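Local structure of purine nucleoside phosphorylase (Schistosoma mansoni, 5TBS) at residues 116-121 and 240-245. The protein catalyses the reversible phosphorolysis of purine nucleosides, probably chiefly inosine and guanosine, to the free purine base and ribose 1-phosphate. Numbering follows the deposited sequence.
Sequences TNLAGG and VSLIAN. With ADE (adenine), chain B.
Leu118 lays its CD1 methyl alongside the isobutyl group of Leu242, with CD1 3.9 Å from Leu242 CD2, the two side chains pointing the same way from neighbouring parallel strands and both touching helix 259-283. On the other face Asn117 turns its amide over to Ser241. Asn117 CG sits between the backbone N and the carbonyl carbon (chi1 60°), which lets Asn117 OD1 accept a very short bond from Ser241 OG, 2.5 Å, in the amide plane and on a lone pair. Thr223 takes the ND2 end, so both ends of this buried amide are held and its rotation is fixed. Between the strands, Asn117 bonds through its N to Val240 O and through its O to Leu242 N, the latter 2.8 Å and almost straight at 173°. The pattern repeats at Ala119, whose N meets Leu242 O and whose O receives Ala244 N. Further along, Gly121 N reaches Asn245 O at 2.8 Å. Here the strands border the bound adenine: Asn245 OD1 accepts a bond from ADE N6 at 2.9 Å, while Asp250 anchors Asn245 ND2 and so orients the amide. Gly120 CA comes within 3.5 Å of the same N6, and Ala244 CB lies 3.7 Å from ADE N1. Paired parallel strands whose C-terminal ends line the base pocket are characteristic of the purine nucleoside phosphorylase fold.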
ATOM      1  N   THR A 116     -24.279  -0.292  -3.427  1.00 23.80           N
ATOM      2  CA  THR A 116     -24.133   0.957  -4.171  1.00 24.02           C
ATOM      3  C   THR A 116     -23.116   1.868  -3.484  1.00 24.52           C
ATOM      4  O   THR A 116     -22.840   1.738  -2.280  1.00 25.02           O
ATOM      5  CB  THR A 116     -25.472   1.696  -4.322  1.00 27.98           C
ATOM      6  OG1 THR A 116     -25.941   2.084  -3.016  1.00 25.57           O
ATOM      7  CG2 THR A 116     -26.534   0.841  -5.056  1.00 24.12           C
ATOM      8  N   ASN A 117     -22.516   2.771  -4.266  1.00 21.93           N
ATOM      9  CA  ASN A 117     -21.546   3.731  -3.734  1.00 23.78           C
ATOM     10  C   ASN A 117     -21.583   5.000  -4.589  1.00 24.12           C
ATOM     11  O   ASN A 117     -22.168   5.020  -5.678  1.00 22.77           O
ATOM     12  CB  ASN A 117     -20.089   3.157  -3.697  1.00 25.20           C
ATOM     13  CG  ASN A 117     -19.552   2.755  -5.098  1.00 28.20           C
ATOM     14  OD1 ASN A 117     -19.418   3.581  -5.978  1.00 28.27           O
ATOM     15  ND2 ASN A 117     -19.236   1.479  -5.286  1.00 36.93           N
ATOM     16  N   LEU A 118     -20.942   6.060  -4.066  1.00 18.72           N
ATOM     17  CA  LEU A 118     -20.598   7.275  -4.800  1.00 21.20           C
ATOM     18  C   LEU A 118     -19.131   7.198  -5.239  1.00 26.28           C
ATOM     19  O   LEU A 118     -18.292   6.732  -4.475  1.00 25.35           O
ATOM     20  CB  LEU A 118     -20.777   8.508  -3.906  1.00 22.85           C
ATOM     21  CG  LEU A 118     -22.142   9.154  -3.610  1.00 31.03           C
ATOM     22  CD1 LEU A 118     -22.810   9.647  -4.873  1.00 35.93           C
ATOM     23  CD2 LEU A 118     -23.030   8.267  -2.848  1.00 28.70           C
ATOM     24  N   ALA A 119     -18.817   7.701  -6.444  1.00 19.98           N
ATOM     25  CA  ALA A 119     -17.475   7.537  -7.012  1.00 19.45           C
ATOM     26  C   ALA A 119     -17.159   8.676  -7.980  1.00 24.26           C
ATOM     27  O   ALA A 119     -18.055   9.406  -8.438  1.00 20.84           O
ATOM     28  CB  ALA A 119     -17.340   6.162  -7.715  1.00 14.35           C
ATOM     29  N   GLY A 120     -15.869   8.860  -8.269  1.00 18.44           N
ATOM     30  CA  GLY A 120     -15.461   9.846  -9.270  1.00 22.51           C
ATOM     31  C   GLY A 120     -15.363   9.216 -10.656  1.00 23.31           C
ATOM     32  O   GLY A 120     -14.952   8.075 -10.795  1.00 21.61           O
ATOM     33  N   GLY A 121     -15.762   9.966 -11.684  1.00 21.09           N
ATOM     34  CA  GLY A 121     -15.639   9.492 -13.058  1.00 20.12           C
ATOM     35  C   GLY A 121     -14.273   9.791 -13.663  1.00 25.04           C
ATOM     36  O   GLY A 121     -13.763  10.913 -13.556  1.00 24.09           O
ATOM     37  N   VAL A 240     -23.019  -1.052  -8.033  1.00 17.82           N
ATOM     38  CA  VAL A 240     -23.312   0.078  -8.915  1.00 20.84           C
ATOM     39  C   VAL A 240     -22.701   1.322  -8.280  1.00 23.60           C
ATOM     40  O   VAL A 240     -22.884   1.547  -7.075  1.00 20.61           O
ATOM     41  CB  VAL A 240     -24.832   0.266  -9.124  1.00 25.19           C
ATOM     42  CG1 VAL A 240     -25.127   1.475 -10.059  1.00 21.36           C
ATOM     43  CG2 VAL A 240     -25.470  -1.011  -9.623  1.00 27.47           C
ATOM     44  N   SER A 241     -21.972   2.117  -9.083  1.00 18.70           N
ATOM     45  CA  SER A 241     -21.464   3.425  -8.666  1.00 21.89           C
ATOM     46  C   SER A 241     -22.323   4.560  -9.236  1.00 21.24           C
ATOM     47  O   SER A 241     -22.674   4.553 -10.423  1.00 25.06           O
ATOM     48  CB  SER A 241     -20.012   3.622  -9.134  1.00 20.78           C
ATOM     49  OG  SER A 241     -19.063   2.868  -8.388  1.00 23.38           O
ATOM     50  N   LEU A 242     -22.644   5.550  -8.398  1.00 19.64           N
ATOM     51  CA  LEU A 242     -23.263   6.792  -8.858  1.00 19.32           C
ATOM     52  C   LEU A 242     -22.138   7.815  -9.025  1.00 23.18           C
ATOM     53  O   LEU A 242     -21.403   8.078  -8.066  1.00 19.93           O
ATOM     54  CB  LEU A 242     -24.307   7.288  -7.849  1.00 21.66           C
ATOM     55  CG  LEU A 242     -24.925   8.676  -8.082  1.00 24.97           C
ATOM     56  CD1 LEU A 242     -25.541   8.734  -9.468  1.00 21.25           C
ATOM     57  CD2 LEU A 242     -26.006   9.005  -6.999  1.00 22.22           C
ATOM     58  N   ILE A 243     -22.001   8.376 -10.233  1.00 22.60           N
ATOM     59  CA  ILE A 243     -20.907   9.289 -10.571  1.00 22.24           C
ATOM     60  C   ILE A 243     -21.218  10.699 -10.069  1.00 22.20           C
ATOM     61  O   ILE A 243     -22.181  11.332 -10.520  1.00 22.66           O
ATOM     62  CB  ILE A 243     -20.667   9.303 -12.091  1.00 24.73           C
ATOM     63  CG1 ILE A 243     -20.354   7.882 -12.618  1.00 21.13           C
ATOM     64  CG2 ILE A 243     -19.599  10.357 -12.436  1.00 22.83           C
ATOM     65  CD1 ILE A 243     -19.173   7.171 -11.871  1.00 24.52           C
ATOM     66  N   ALA A 244     -20.378  11.216  -9.166  1.00 21.17           N
ATOM     67  CA  ALA A 244     -20.568  12.574  -8.627  1.00 23.52           C
ATOM     68  C   ALA A 244     -20.032  13.685  -9.546  1.00 21.84           C
ATOM     69  O   ALA A 244     -20.564  14.806  -9.555  1.00 22.45           O
ATOM     70  CB  ALA A 244     -19.881  12.699  -7.253  1.00 22.78           C
ATOM     71  N   ASN A 245     -18.986  13.416 -10.299  1.00 20.32           N
ATOM     72  CA  ASN A 245     -18.274  14.423 -11.079  1.00 23.65           C
ATOM     73  C   ASN A 245     -17.362  13.639 -12.004  1.00 29.82           C
ATOM     74  O   ASN A 245     -17.109  12.446 -11.775  1.00 24.92           O
ATOM     75  CB  ASN A 245     -17.447  15.365 -10.199  1.00 23.04           C
ATOM     76  CG  ASN A 245     -16.186  14.663  -9.620  1.00 33.16           C
ATOM     77  OD1 ASN A 245     -16.284  13.640  -8.955  1.00 33.76           O
ATOM     78  ND2 ASN A 245     -15.010  15.213  -9.905  1.00 29.22           N
TER
HETATM   79  N9  ADE B 301     -14.662   8.840  -4.005  1.00 30.36           N
HETATM   80  C8  ADE B 301     -13.421   9.004  -4.537  1.00 27.52           C
HETATM   81  N7  ADE B 301     -13.354   9.981  -5.417  1.00 28.65           N
HETATM   82  C5  ADE B 301     -14.635  10.502  -5.450  1.00 23.49           C
HETATM   83  C6  ADE B 301     -15.225  11.577  -6.190  1.00 30.75           C
HETATM   84  N6  ADE B 301     -14.543  12.354  -7.052  1.00 34.14           N
HETATM   85  N1  ADE B 301     -16.537  11.829  -5.982  1.00 32.44           N
HETATM   86  C2  ADE B 301     -17.222  11.059  -5.108  1.00 30.15           C
HETATM   87  N3  ADE B 301     -16.787  10.020  -4.373  1.00 27.97           N
HETATM   88  C4  ADE B 301     -15.464   9.801  -4.587  1.00 26.55           C